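Local coordinates for protein putative metal-dependent hydrolase (PDB 6KNS) that binds two zinc ions in a metallo-beta-lactamase fold and is probably a metal-dependent hydrolase, perhaps acting in tRNA 3'-end processing like its short-form RNase Z relatives, at residues G211-T216 with T233-E238; L178-N183 with L199-I204; A80-S85 with K112-G117; Y35-D40 with G129-T134. All coordinates share one frame; numbering follows the deposited sequence.

Contact 1 (G211-T216 with T233-E238); sequences GELLLT and TVFSGE. With CA (calcium ion), chain E.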
loop_
_atom_site.group_PDB
_atom_site.type_symbol
_atom_site.label_atom_id
_atom_site.label_comp_id
_atom_site.label_asym_id
_atom_site.label_seq_id
_atom_site.Cartn_x
_atom_site.Cartn_y
_atom_site.Cartn_z
ATOM N N GLY A 211 -24.269 -2.243 20.938
ATOM C CA GLY A 211 -25.344 -1.598 20.214
ATOM C C GLY A 211 -25.505 -2.159 18.814
ATOM O O GLY A 211 -26.613 -2.312 18.318
ATOM N N GLU A 212 -24.390 -2.430 18.151
ATOM C CA GLU A 212 -24.435 -3.075 16.863
ATOM C C GLU A 212 -23.076 -3.660 16.524
ATOM O O GLU A 212 -22.088 -3.336 17.189
ATOM C CB GLU A 212 -24.893 -2.102 15.776
ATOM C CG GLU A 212 -23.865 -1.075 15.346
ATOM C CD GLU A 212 -24.419 -0.093 14.335
ATOM O OE1 GLU A 212 -25.089 0.839 14.799
ATOM O OE2 GLU A 212 -24.155 -0.230 13.112
ATOM N N LEU A 213 -23.047 -4.501 15.493
ATOM C CA LEU A 213 -21.859 -5.255 15.124
ATOM C C LEU A 213 -21.495 -5.009 13.656
ATOM O O LEU A 213 -22.369 -5.060 12.786
ATOM C CB LEU A 213 -22.071 -6.754 15.398
ATOM C CG LEU A 213 -20.974 -7.741 15.018
ATOM C CD1 LEU A 213 -19.660 -7.368 15.732
ATOM C CD2 LEU A 213 -21.390 -9.192 15.311
ATOM N N LEU A 214 -20.211 -4.740 13.417
ATOM C CA LEU A 214 -19.644 -4.573 12.073
ATOM C C LEU A 214 -18.538 -5.584 11.847
ATOM O O LEU A 214 -17.549 -5.588 12.555
ATOM C CB LEU A 214 -19.064 -3.165 11.876
ATOM C CG LEU A 214 -18.515 -2.836 10.480
ATOM C CD1 LEU A 214 -19.646 -2.777 9.440
ATOM C CD2 LEU A 214 -17.748 -1.527 10.476
ATOM N N LEU A 215 -18.727 -6.442 10.857
ATOM C CA LEU A 215 -17.813 -7.504 10.568
ATOM C C LEU A 215 -16.793 -7.037 9.546
ATOM O O LEU A 215 -17.149 -6.497 8.510
ATOM C CB LEU A 215 -18.602 -8.712 10.040
ATOM C CG LEU A 215 -19.713 -9.237 10.972
ATOM C CD1 LEU A 215 -20.498 -10.391 10.289
ATOM C CD2 LEU A 215 -19.159 -9.694 12.333
ATOM N N THR A 216 -15.519 -7.280 9.812
ATOM C CA THR A 216 -14.456 -6.793 8.952
ATOM C C THR A 216 -13.282 -7.813 8.870
ATOM O O THR A 216 -13.394 -8.976 9.308
ATOM C CB THR A 216 -14.029 -5.389 9.449
ATOM O OG1 THR A 216 -13.120 -4.801 8.513
ATOM C CG2 THR A 216 -13.371 -5.448 10.855
ATOM N N THR A 233 -27.337 -15.527 13.975
ATOM C CA THR A 233 -27.898 -16.710 14.643
ATOM C C THR A 233 -27.559 -16.616 16.121
ATOM O O THR A 233 -28.144 -17.294 16.917
ATOM C CB THR A 233 -27.369 -18.042 14.093
ATOM O OG1 THR A 233 -25.937 -18.144 14.297
ATOM C CG2 THR A 233 -27.717 -18.153 12.608
ATOM N N VAL A 234 -26.607 -15.756 16.476
ATOM C CA VAL A 234 -26.140 -15.625 17.877
ATOM C C VAL A 234 -26.549 -14.263 18.443
ATOM O O VAL A 234 -27.101 -14.182 19.524
ATOM C CB VAL A 234 -24.603 -15.813 17.965
ATOM C CG1 VAL A 234 -24.096 -15.452 19.349
ATOM C CG2 VAL A 234 -24.229 -17.284 17.625
ATOM N N PHE A 235 -26.339 -13.199 17.678
ATOM C CA PHE A 235 -26.580 -11.848 18.158
ATOM C C PHE A 235 -27.850 -11.356 17.516
ATOM O O PHE A 235 -28.009 -11.477 16.312
ATOM C CB PHE A 235 -25.372 -10.992 17.792
ATOM C CG PHE A 235 -25.509 -9.532 18.079
ATOM C CD1 PHE A 235 -25.721 -9.070 19.365
ATOM C CD2 PHE A 235 -25.322 -8.607 17.069
ATOM C CE1 PHE A 235 -25.793 -7.689 19.637
ATOM C CE2 PHE A 235 -25.398 -7.246 17.326
ATOM C CZ PHE A 235 -25.635 -6.786 18.617
ATOM N N SER A 236 -28.750 -10.799 18.320
ATOM C CA SER A 236 -30.043 -10.347 17.826
ATOM C C SER A 236 -30.069 -8.871 17.425
ATOM O O SER A 236 -31.069 -8.405 16.899
ATOM C CB SER A 236 -31.132 -10.613 18.866
ATOM O OG SER A 236 -31.053 -9.638 19.878
ATOM N N GLY A 237 -28.992 -8.122 17.631
ATOM C CA GLY A 237 -28.980 -6.745 17.149
ATOM C C GLY A 237 -28.598 -6.594 15.656
ATOM O O GLY A 237 -28.561 -7.554 14.878
ATOM N N GLU A 238 -28.323 -5.365 15.274
ATOM C CA GLU A 238 -27.900 -5.061 13.925
ATOM C C GLU A 238 -26.474 -5.552 13.639
ATOM O O GLU A 238 -25.550 -5.312 14.416
ATOM C CB GLU A 238 -27.954 -3.551 13.697
ATOM C CG GLU A 238 -27.804 -3.155 12.223
ATOM C CD GLU A 238 -27.681 -1.645 12.024
ATOM O OE1 GLU A 238 -27.847 -0.881 13.002
ATOM O OE2 GLU A 238 -27.368 -1.217 10.895
HETATM CA CA CA E . -27.887 1.185 11.659
HETATM O O HOH W 1 -25.442 1.521 11.452
#
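Leu213 N gives the one hydrogen bond between the segments, to Glu238 O at 2.8 Å, with an N-H...O angle of 159°. Leu213 is also hydrogen-bonded through its backbone to Asn240, so strand 212-216 takes up strand 238-241 as its parallel neighbour at the edge of one sheet of the metallo-beta-lactamase sandwich; on its other side it pairs with strand 177-181.

The apolar part lies where the loop after helix 225-231 comes in to this edge. Phe235 carries its ring back toward the strand: CE2 comes to 3.9 Å from Leu213 CB, and Glu212 CA sits at the ring's edge. One face of the ring is covered from within its own loop, Gly237 N standing 3.5 Å above the centre. Ala205 of helix 198-208 touches both Leu213 and Phe235.

Metal chemistry ends the contact. The side chains of Glu212 and Glu238 run side by side, their carboxylate planes 38° apart. Both Glu238 oxygens hold a calcium ion, OE1 at 2.5 Å and OE2 at 2.6 Å, and Asn240 ND2 also bonds OE2. Glu212 acts in the second shell: its OE2 accepts a hydrogen bond from the calcium-bound water at 2.7 Å. The cation probably offsets repulsion between the acids.

Contact 2 (L178-N183 with L199-I204); sequences LISECN and LEAGRI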
loop_
_atom_site.group_PDB
_atom_site.type_symbol
_atom_site.label_atom_id
_atom_site.label_comp_id
_atom_site.label_asym_id
_atom_site.label_seq_id
_atom_site.Cartn_x
_atom_site.Cartn_y
_atom_site.Cartn_z
ATOM N N LEU A 178 -19.372 -2.403 17.874
ATOM C CA LEU A 178 -18.278 -3.338 17.962
ATOM C C LEU A 178 -17.844 -3.639 16.542
ATOM O O LEU A 178 -18.606 -4.252 15.793
ATOM C CB LEU A 178 -18.723 -4.644 18.616
ATOM C CG LEU A 178 -17.698 -5.780 18.635
ATOM C CD1 LEU A 178 -16.425 -5.361 19.375
ATOM C CD2 LEU A 178 -18.303 -7.021 19.288
ATOM N N ILE A 179 -16.621 -3.241 16.218
ATOM C CA ILE A 179 -15.970 -3.636 14.994
ATOM C C ILE A 179 -15.090 -4.880 15.269
ATOM O O ILE A 179 -14.066 -4.792 15.925
ATOM C CB ILE A 179 -15.137 -2.510 14.415
ATOM C CG1 ILE A 179 -15.988 -1.226 14.302
ATOM C CG2 ILE A 179 -14.578 -2.973 13.057
ATOM C CD1 ILE A 179 -15.184 0.027 13.816
ATOM N N SER A 180 -15.529 -6.031 14.752
ATOM C CA SER A 180 -14.893 -7.293 14.986
ATOM C C SER A 180 -14.366 -7.849 13.705
ATOM O O SER A 180 -15.052 -7.874 12.693
ATOM C CB SER A 180 -15.869 -8.323 15.546
ATOM O OG SER A 180 -15.179 -9.528 15.823
ATOM N N GLU A 181 -13.132 -8.312 13.778
ATOM C CA GLU A 181 -12.565 -9.103 12.734
ATOM C C GLU A 181 -13.483 -10.327 12.557
ATOM O O GLU A 181 -14.158 -10.769 13.500
ATOM C CB GLU A 181 -11.109 -9.460 13.072
ATOM C CG GLU A 181 -10.869 -10.608 14.039
ATOM C CD GLU A 181 -10.049 -11.712 13.368
ATOM O OE1 GLU A 181 -10.650 -12.589 12.685
ATOM O OE2 GLU A 181 -8.800 -11.667 13.495
ATOM N N CYS A 182 -13.544 -10.822 11.335
ATOM C CA CYS A 182 -14.340 -11.973 11.034
ATOM C C CYS A 182 -13.776 -12.654 9.812
ATOM O O CYS A 182 -14.414 -12.710 8.787
ATOM C CB CYS A 182 -15.773 -11.498 10.803
ATOM S SG CYS A 182 -16.985 -12.793 10.645
ATOM N N ASN A 183 -12.573 -13.180 9.921
ATOM C CA ASN A 183 -11.859 -13.696 8.766
ATOM C C ASN A 183 -12.350 -15.088 8.335
ATOM O O ASN A 183 -11.986 -15.531 7.266
ATOM C CB ASN A 183 -10.351 -13.746 9.067
ATOM C CG ASN A 183 -9.489 -13.456 7.824
ATOM O OD1 ASN A 183 -9.790 -13.905 6.709
ATOM N ND2 ASN A 183 -8.462 -12.693 8.005
ATOM N N LEU A 199 -19.672 -16.700 14.313
ATOM C CA LEU A 199 -20.322 -17.042 15.576
ATOM C C LEU A 199 -19.627 -16.368 16.763
ATOM O O LEU A 199 -20.272 -15.921 17.720
ATOM C CB LEU A 199 -20.364 -18.554 15.770
ATOM C CG LEU A 199 -21.031 -19.359 14.641
ATOM C CD1 LEU A 199 -20.997 -20.884 14.942
ATOM C CD2 LEU A 199 -22.469 -18.906 14.386
ATOM N N GLU A 200 -18.303 -16.276 16.675
ATOM C CA GLU A 200 -17.493 -15.707 17.749
ATOM C C GLU A 200 -17.668 -14.191 17.831
ATOM O O GLU A 200 -17.839 -13.627 18.929
ATOM C CB GLU A 200 -16.037 -16.113 17.573
ATOM C CG GLU A 200 -15.831 -17.612 17.932
ATOM C CD GLU A 200 -14.564 -18.238 17.348
ATOM O OE1 GLU A 200 -14.019 -17.740 16.334
ATOM O OE2 GLU A 200 -14.131 -19.274 17.893
ATOM N N ALA A 201 -17.669 -13.542 16.674
ATOM C CA ALA A 201 -17.965 -12.121 16.627
ATOM C C ALA A 201 -19.367 -11.902 17.229
ATOM O O ALA A 201 -19.571 -10.993 18.018
ATOM C CB ALA A 201 -17.879 -11.602 15.202
ATOM N N GLY A 202 -20.325 -12.732 16.847
ATOM C CA GLY A 202 -21.690 -12.597 17.343
ATOM C C GLY A 202 -21.781 -12.740 18.851
ATOM O O GLY A 202 -22.535 -12.030 19.530
ATOM N N ARG A 203 -21.006 -13.678 19.366
ATOM C CA ARG A 203 -21.022 -13.984 20.770
ATOM C C ARG A 203 -20.541 -12.787 21.559
ATOM O O ARG A 203 -21.132 -12.438 22.578
ATOM C CB ARG A 203 -20.134 -15.195 21.040
ATOM C CG ARG A 203 -19.994 -15.485 22.523
ATOM C CD ARG A 203 -19.343 -16.826 22.783
ATOM N NE ARG A 203 -19.454 -17.165 24.216
ATOM C CZ ARG A 203 -18.700 -18.042 24.865
ATOM N NH1 ARG A 203 -17.723 -18.690 24.253
ATOM N NH2 ARG A 203 -18.926 -18.260 26.160
ATOM N N ILE A 204 -19.497 -12.129 21.062
ATOM C CA ILE A 204 -18.957 -10.950 21.748
ATOM C C ILE A 204 -19.984 -9.834 21.787
ATOM O O ILE A 204 -20.264 -9.292 22.861
ATOM C CB ILE A 204 -17.643 -10.422 21.171
ATOM C CG1 ILE A 204 -16.514 -11.455 21.312
ATOM C CG2 ILE A 204 -17.249 -9.190 21.916
ATOM C CD1 ILE A 204 -15.274 -11.228 20.354
#
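Leu178 and Ser180 of strand 177-181 pack against Ala201 and Ile204 of helix 198-208 in a buried helix-on-sheet contact, with no hydrogen bond between the segments. Strand and helix run roughly antiparallel, the axes of the two segments at 156° and 8.7 Å apart at the closest.

At the Leu178 end, CG stands anti to the backbone N (chi1 174°), on the side of the helix, and the CD2 branch makes the contact, meeting Ile204 CG2 at 3.6 Å; the two side chains cross at about a right angle. This is the first strand and the helix of a beta-alpha-beta crossover that returns to the sheet as strand 212-216; Leu213 of that strand touches Leu178 and Ser180, and its Leu215 touches Ala201.

Toward the other end the fit is closer, because both side chains are small: Ser180 and Ala201 have their CA atoms 6.0 Å apart. Ser180 OG lies 3.5 Å from Ala201 CB, yet it hydrogen-bonds Glu181 O at 2.8 Å, the donor tilted 19° from the carbonyl plane. The Glu181 carboxylate bonds His195, Met196 N and Ser162 N, and its side chain lies about 6 Å from a bound zinc ion.

Contact 3 (A80-S85 with K112-G117); sequences AKQVGS and KTHTKG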
loop_
_atom_site.group_PDB
_atom_site.type_symbol
_atom_site.label_atom_id
_atom_site.label_comp_id
_atom_site.label_asym_id
_atom_site.label_seq_id
_atom_site.Cartn_x
_atom_site.Cartn_y
_atom_site.Cartn_z
ATOM N N ALA A 80 4.425 11.267 2.321
ATOM C CA ALA A 80 3.375 12.275 2.121
ATOM C C ALA A 80 3.619 13.462 3.052
ATOM O O ALA A 80 3.480 14.609 2.643
ATOM C CB ALA A 80 1.960 11.682 2.336
ATOM N N LYS A 81 3.998 13.195 4.297
ATOM C CA LYS A 81 4.306 14.272 5.222
ATOM C C LYS A 81 5.538 15.038 4.778
ATOM O O LYS A 81 5.554 16.273 4.834
ATOM C CB LYS A 81 4.483 13.739 6.644
ATOM C CG LYS A 81 3.159 13.233 7.275
ATOM C CD LYS A 81 2.134 14.334 7.510
ATOM C CE LYS A 81 2.663 15.339 8.503
ATOM N NZ LYS A 81 1.706 16.424 8.697
ATOM N N GLN A 82 6.559 14.321 4.310
ATOM C CA GLN A 82 7.727 15.005 3.786
ATOM C C GLN A 82 7.409 15.910 2.591
ATOM O O GLN A 82 7.880 17.039 2.517
ATOM C CB GLN A 82 8.826 14.031 3.408
ATOM C CG GLN A 82 10.172 14.692 3.015
ATOM C CD GLN A 82 11.266 13.644 2.878
ATOM O OE1 GLN A 82 10.977 12.473 2.635
ATOM N NE2 GLN A 82 12.519 14.042 3.075
ATOM N N VAL A 83 6.610 15.427 1.655
ATOM C CA VAL A 83 6.266 16.264 0.512
ATOM C C VAL A 83 5.419 17.471 0.970
ATOM O O VAL A 83 5.655 18.584 0.507
ATOM C CB VAL A 83 5.583 15.477 -0.575
ATOM C CG1 VAL A 83 4.914 16.461 -1.601
ATOM C CG2 VAL A 83 6.615 14.501 -1.229
ATOM N N GLY A 84 4.504 17.262 1.920
ATOM C CA GLY A 84 3.733 18.366 2.515
ATOM C C GLY A 84 4.591 19.491 3.062
ATOM O O GLY A 84 4.339 20.676 2.821
ATOM N N SER A 85 5.655 19.121 3.758
ATOM C CA SER A 85 6.574 20.109 4.315
ATOM C C SER A 85 7.335 20.823 3.220
ATOM O O SER A 85 7.485 22.019 3.260
ATOM C CB SER A 85 7.535 19.443 5.310
ATOM O OG SER A 85 8.813 20.048 5.289
ATOM N N LYS A 112 12.378 11.632 10.332
ATOM C CA LYS A 112 12.823 13.033 10.497
ATOM C C LYS A 112 11.960 13.789 11.475
ATOM O O LYS A 112 11.708 13.291 12.562
ATOM C CB LYS A 112 12.865 13.723 9.141
ATOM C CG LYS A 112 13.438 12.788 8.051
ATOM C CD LYS A 112 14.316 13.504 7.060
ATOM C CE LYS A 112 14.808 12.531 5.978
ATOM N NZ LYS A 112 16.123 12.917 5.434
ATOM N N THR A 113 11.502 14.976 11.085
ATOM C CA THR A 113 10.551 15.755 11.861
ATOM C C THR A 113 9.132 15.607 11.282
ATOM O O THR A 113 8.248 16.385 11.611
ATOM C CB THR A 113 10.961 17.250 11.788
ATOM O OG1 THR A 113 11.032 17.630 10.412
ATOM C CG2 THR A 113 12.385 17.474 12.378
ATOM N N HIS A 114 8.900 14.593 10.442
ATOM C CA HIS A 114 7.630 14.429 9.745
ATOM C C HIS A 114 6.635 13.541 10.470
ATOM O O HIS A 114 5.422 13.841 10.492
ATOM C CB HIS A 114 7.889 13.899 8.336
ATOM C CG HIS A 114 8.782 14.788 7.536
ATOM N ND1 HIS A 114 8.556 16.144 7.422
ATOM C CD2 HIS A 114 9.931 14.537 6.856
ATOM C CE1 HIS A 114 9.514 16.685 6.686
ATOM N NE2 HIS A 114 10.361 15.736 6.332
ATOM N N THR A 115 7.138 12.431 11.011
ATOM C CA THR A 115 6.335 11.538 11.827
ATOM C C THR A 115 7.149 11.133 13.067
ATOM O O THR A 115 8.386 11.050 13.023
ATOM C CB THR A 115 5.830 10.272 11.063
ATOM O OG1 THR A 115 6.919 9.370 10.827
ATOM C CG2 THR A 115 5.122 10.618 9.750
ATOM N N LYS A 116 6.439 10.914 14.161
ATOM C CA LYS A 116 7.035 10.585 15.452
ATOM C C LYS A 116 6.312 9.400 16.073
ATOM O O LYS A 116 5.119 9.455 16.388
ATOM C CB LYS A 116 7.000 11.805 16.404
ATOM C CG LYS A 116 7.762 11.604 17.782
ATOM N N GLY A 117 7.037 8.302 16.237
ATOM C CA GLY A 117 6.483 7.140 16.911
ATOM C C GLY A 117 6.325 7.406 18.395
ATOM O O GLY A 117 7.204 7.948 19.026
#
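His114 lays its imidazole on helix 74-86 just where the chain enters strand 115-119, an edge strand, within this chain, of one sheet of the metallo-beta-lactamase sandwich; His114 and Thr115 both face Tyr111 in a classic beta bulge. From its root outward, His114 CB meets Lys81 CB at 3.8 Å. CG is anti to the carbonyl carbon (chi1 -58°), which sends the ring toward the helix, and the turn about CB-CG lays it flat over the backbone. Gln82 CA then lies 3.6 Å from the ring centroid and only 5° off the normal, a CH-pi contact over the face; Thr113 OG1 stands over the opposite face, offset toward the rim. Along the rim, CD2 lies by Gln82 CB and ND1 nears Lys81 O. At the far end CE1 reaches Ser85 CB at 3.7 Å, and NE2 comes to Gln82 CG.

Gln82 stretches past the ring, its amide plane 43° from that of the imidazole, and ends with OE1 hydrogen-bonded to Tyr111 OH. Lys81 instead bends at chi2 and chi3, carrying NZ away to the carbonyl of His92. The helix touches the second subunit as well, where Ala80 and Val83 pack on Phe18 of that subunit. Lys81 CG lies 4.1 Å from Thr115 CG2, and the bends beyond it bring Lys81 CE to 3.7 Å from His114 O.

Contact 4 (Y35-D40 with G129-T134); sequences YSLLVD and GPFTIT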
loop_
_atom_site.group_PDB
_atom_site.type_symbol
_atom_site.label_atom_id
_atom_site.label_comp_id
_atom_site.label_asym_id
_atom_site.label_seq_id
_atom_site.Cartn_x
_atom_site.Cartn_y
_atom_site.Cartn_z
ATOM N N TYR A 35 -10.803 16.967 14.619
ATOM C CA TYR A 35 -9.837 15.905 14.881
ATOM C C TYR A 35 -10.085 14.681 14.014
ATOM O O TYR A 35 -11.242 14.255 13.867
ATOM C CB TYR A 35 -9.869 15.505 16.355
ATOM C CG TYR A 35 -8.625 14.782 16.806
ATOM C CD1 TYR A 35 -8.622 13.397 16.911
ATOM C CD2 TYR A 35 -7.453 15.487 17.135
ATOM C CE1 TYR A 35 -7.508 12.719 17.320
ATOM C CE2 TYR A 35 -6.302 14.805 17.554
ATOM C CZ TYR A 35 -6.352 13.410 17.635
ATOM O OH TYR A 35 -5.297 12.679 18.027
ATOM N N SER A 36 -8.978 14.143 13.470
ATOM C CA SER A 36 -8.950 12.980 12.620
ATOM C C SER A 36 -7.910 11.977 13.087
ATOM O O SER A 36 -6.727 12.310 13.120
ATOM C CB SER A 36 -8.584 13.372 11.183
ATOM O OG SER A 36 -9.676 14.043 10.578
ATOM N N LEU A 37 -8.371 10.756 13.383
ATOM C CA LEU A 37 -7.513 9.650 13.819
ATOM C C LEU A 37 -7.634 8.473 12.858
ATOM O O LEU A 37 -8.728 8.011 12.600
ATOM C CB LEU A 37 -7.936 9.171 15.215
ATOM C CG LEU A 37 -7.249 7.958 15.848
ATOM C CD1 LEU A 37 -5.774 8.275 16.057
ATOM C CD2 LEU A 37 -7.973 7.508 17.167
ATOM N N LEU A 38 -6.512 7.981 12.366
ATOM C CA LEU A 38 -6.502 6.823 11.512
ATOM C C LEU A 38 -6.092 5.636 12.369
ATOM O O LEU A 38 -5.042 5.658 12.991
ATOM C CB LEU A 38 -5.521 6.997 10.333
ATOM C CG LEU A 38 -5.393 5.756 9.424
ATOM C CD1 LEU A 38 -6.642 5.457 8.618
ATOM C CD2 LEU A 38 -4.172 5.801 8.491
ATOM N N VAL A 39 -6.945 4.627 12.403
ATOM C CA VAL A 39 -6.700 3.409 13.130
ATOM C C VAL A 39 -6.322 2.345 12.100
ATOM O O VAL A 39 -7.151 1.919 11.289
ATOM C CB VAL A 39 -7.934 2.995 13.945
ATOM C CG1 VAL A 39 -7.736 1.615 14.592
ATOM C CG2 VAL A 39 -8.258 4.061 15.000
ATOM N N ASP A 40 -5.049 1.940 12.152
ATOM C CA ASP A 40 -4.408 1.046 11.184
ATOM C C ASP A 40 -4.268 1.693 9.827
ATOM O O ASP A 40 -5.044 2.604 9.469
ATOM C CB ASP A 40 -5.050 -0.372 11.137
ATOM C CG ASP A 40 -4.728 -1.186 12.399
ATOM O OD1 ASP A 40 -3.847 -0.757 13.176
ATOM O OD2 ASP A 40 -5.339 -2.227 12.648
ATOM N N GLY A 129 -6.562 13.716 21.156
ATOM C CA GLY A 129 -7.481 14.836 20.990
ATOM C C GLY A 129 -8.690 14.599 21.883
ATOM O O GLY A 129 -8.522 14.387 23.063
ATOM N N PRO A 130 -9.911 14.573 21.309
ATOM C CA PRO A 130 -11.109 14.343 22.126
ATOM C C PRO A 130 -11.384 12.860 22.399
ATOM O O PRO A 130 -12.357 12.531 23.063
ATOM C CB PRO A 130 -12.230 14.991 21.293
ATOM C CG PRO A 130 -11.729 14.861 19.858
ATOM C CD PRO A 130 -10.230 14.768 19.885
ATOM N N PHE A 131 -10.521 11.966 21.950
ATOM C CA PHE A 131 -10.729 10.538 22.228
ATOM C C PHE A 131 -9.871 10.040 23.391
ATOM O O PHE A 131 -8.774 10.544 23.623
ATOM C CB PHE A 131 -10.393 9.676 21.014
ATOM C CG PHE A 131 -11.202 9.993 19.779
ATOM C CD1 PHE A 131 -12.563 9.852 19.771
ATOM C CD2 PHE A 131 -10.569 10.382 18.621
ATOM C CE1 PHE A 131 -13.306 10.133 18.614
ATOM C CE2 PHE A 131 -11.284 10.652 17.462
ATOM C CZ PHE A 131 -12.656 10.530 17.459
ATOM N N THR A 132 -10.406 9.056 24.111
ATOM C CA THR A 132 -9.676 8.316 25.131
ATOM C C THR A 132 -9.704 6.860 24.657
ATOM O O THR A 132 -10.794 6.326 24.389
ATOM C CB THR A 132 -10.334 8.455 26.522
ATOM O OG1 THR A 132 -10.422 9.842 26.867
ATOM C CG2 THR A 132 -9.553 7.696 27.618
ATOM N N ILE A 133 -8.513 6.246 24.550
ATOM C CA ILE A 133 -8.356 4.885 24.044
ATOM C C ILE A 133 -7.805 4.005 25.158
ATOM O O ILE A 133 -6.864 4.397 25.860
ATOM C CB ILE A 133 -7.387 4.850 22.806
ATOM C CG1 ILE A 133 -7.801 5.897 21.775
ATOM C CG2 ILE A 133 -7.365 3.454 22.150
ATOM C CD1 ILE A 133 -6.915 5.916 20.568
ATOM N N THR A 134 -8.402 2.829 25.319
ATOM C CA THR A 134 -7.894 1.783 26.206
ATOM C C THR A 134 -7.728 0.508 25.367
ATOM O O THR A 134 -8.309 0.395 24.274
ATOM C CB THR A 134 -8.830 1.503 27.428
ATOM O OG1 THR A 134 -10.170 1.367 26.970
ATOM C CG2 THR A 134 -8.745 2.622 28.540
#
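Tyr35 and Leu37 both hold CG anti to the backbone N (chi1 -160° and 176°), swinging an aromatic ring and a branched tip across to the strand that starts at Phe131. Phe131 and Ile133 answer with CG and CG1, respectively, anti to the carbonyl carbon. The Tyr35 ring takes the turn before that strand on one face: Gly129 CA lies 3.8 Å from the ring centroid and Pro130 CD 3.9 Å, both CH-pi contacts. Proline CD also sits over the root of the ring, 3.5 Å from Tyr35 CG, whereas the glycine lies farther out, near CE2 and CZ.

Phe131 meets the same tyrosine at its edge, with CE2 close to the Tyr35 ring plane and 3.9 Å from Tyr35 CD1. Deeper in, Leu37 CD2 touches two residues of the other strand: Phe131 CD2 at 4.1 Å, and Ile133 CD1 at 3.9 Å, where the aliphatic side chains meet tip to tip. The two strands belong to different sheets, run at 21° to one another and approach to 10.8 Å between axes, so this is face-to-face packing of the two sheets of the alpha-beta-beta-alpha metallo-beta-lactamase fold, buried at Leu37, Phe131 and Ile133 and more exposed at the Tyr35 end. Ala60 and Met147, from neighbouring strands, extend the same layer.

Around Tyr35 the chemistry changes: its side chain touches Asp59, which binds a calcium ion together with Asp34 and Lys57. No hydrogen bond joins the segments, which implies that dispersion and CH-pi contacts hold the sheets together here.

From the N terminus, strand 35-39 opens the longest loop, which contact 4 closes when the chain returns at 129-134 in the other sheet. Nested within that loop, contact 3 ties helix 74-86 to the entry of strand 115-119, in the same sheet as strand 35-39. Contact 2 follows in series, joining strand 177-181 to helix 198-208, and contact 1 comes last, closing 211-216 with 233-238; no two contacts cross. Contacts 1 and 2 touch, their centres 8 Å apart, through neighbouring strands of the second sheet, where Leu214 N probably bonds Leu178 O. Contact 3 lies about 39 Å from contact 1 between centres, on the opposite side of the chain's centre, while contact 4 bridges the two sheets.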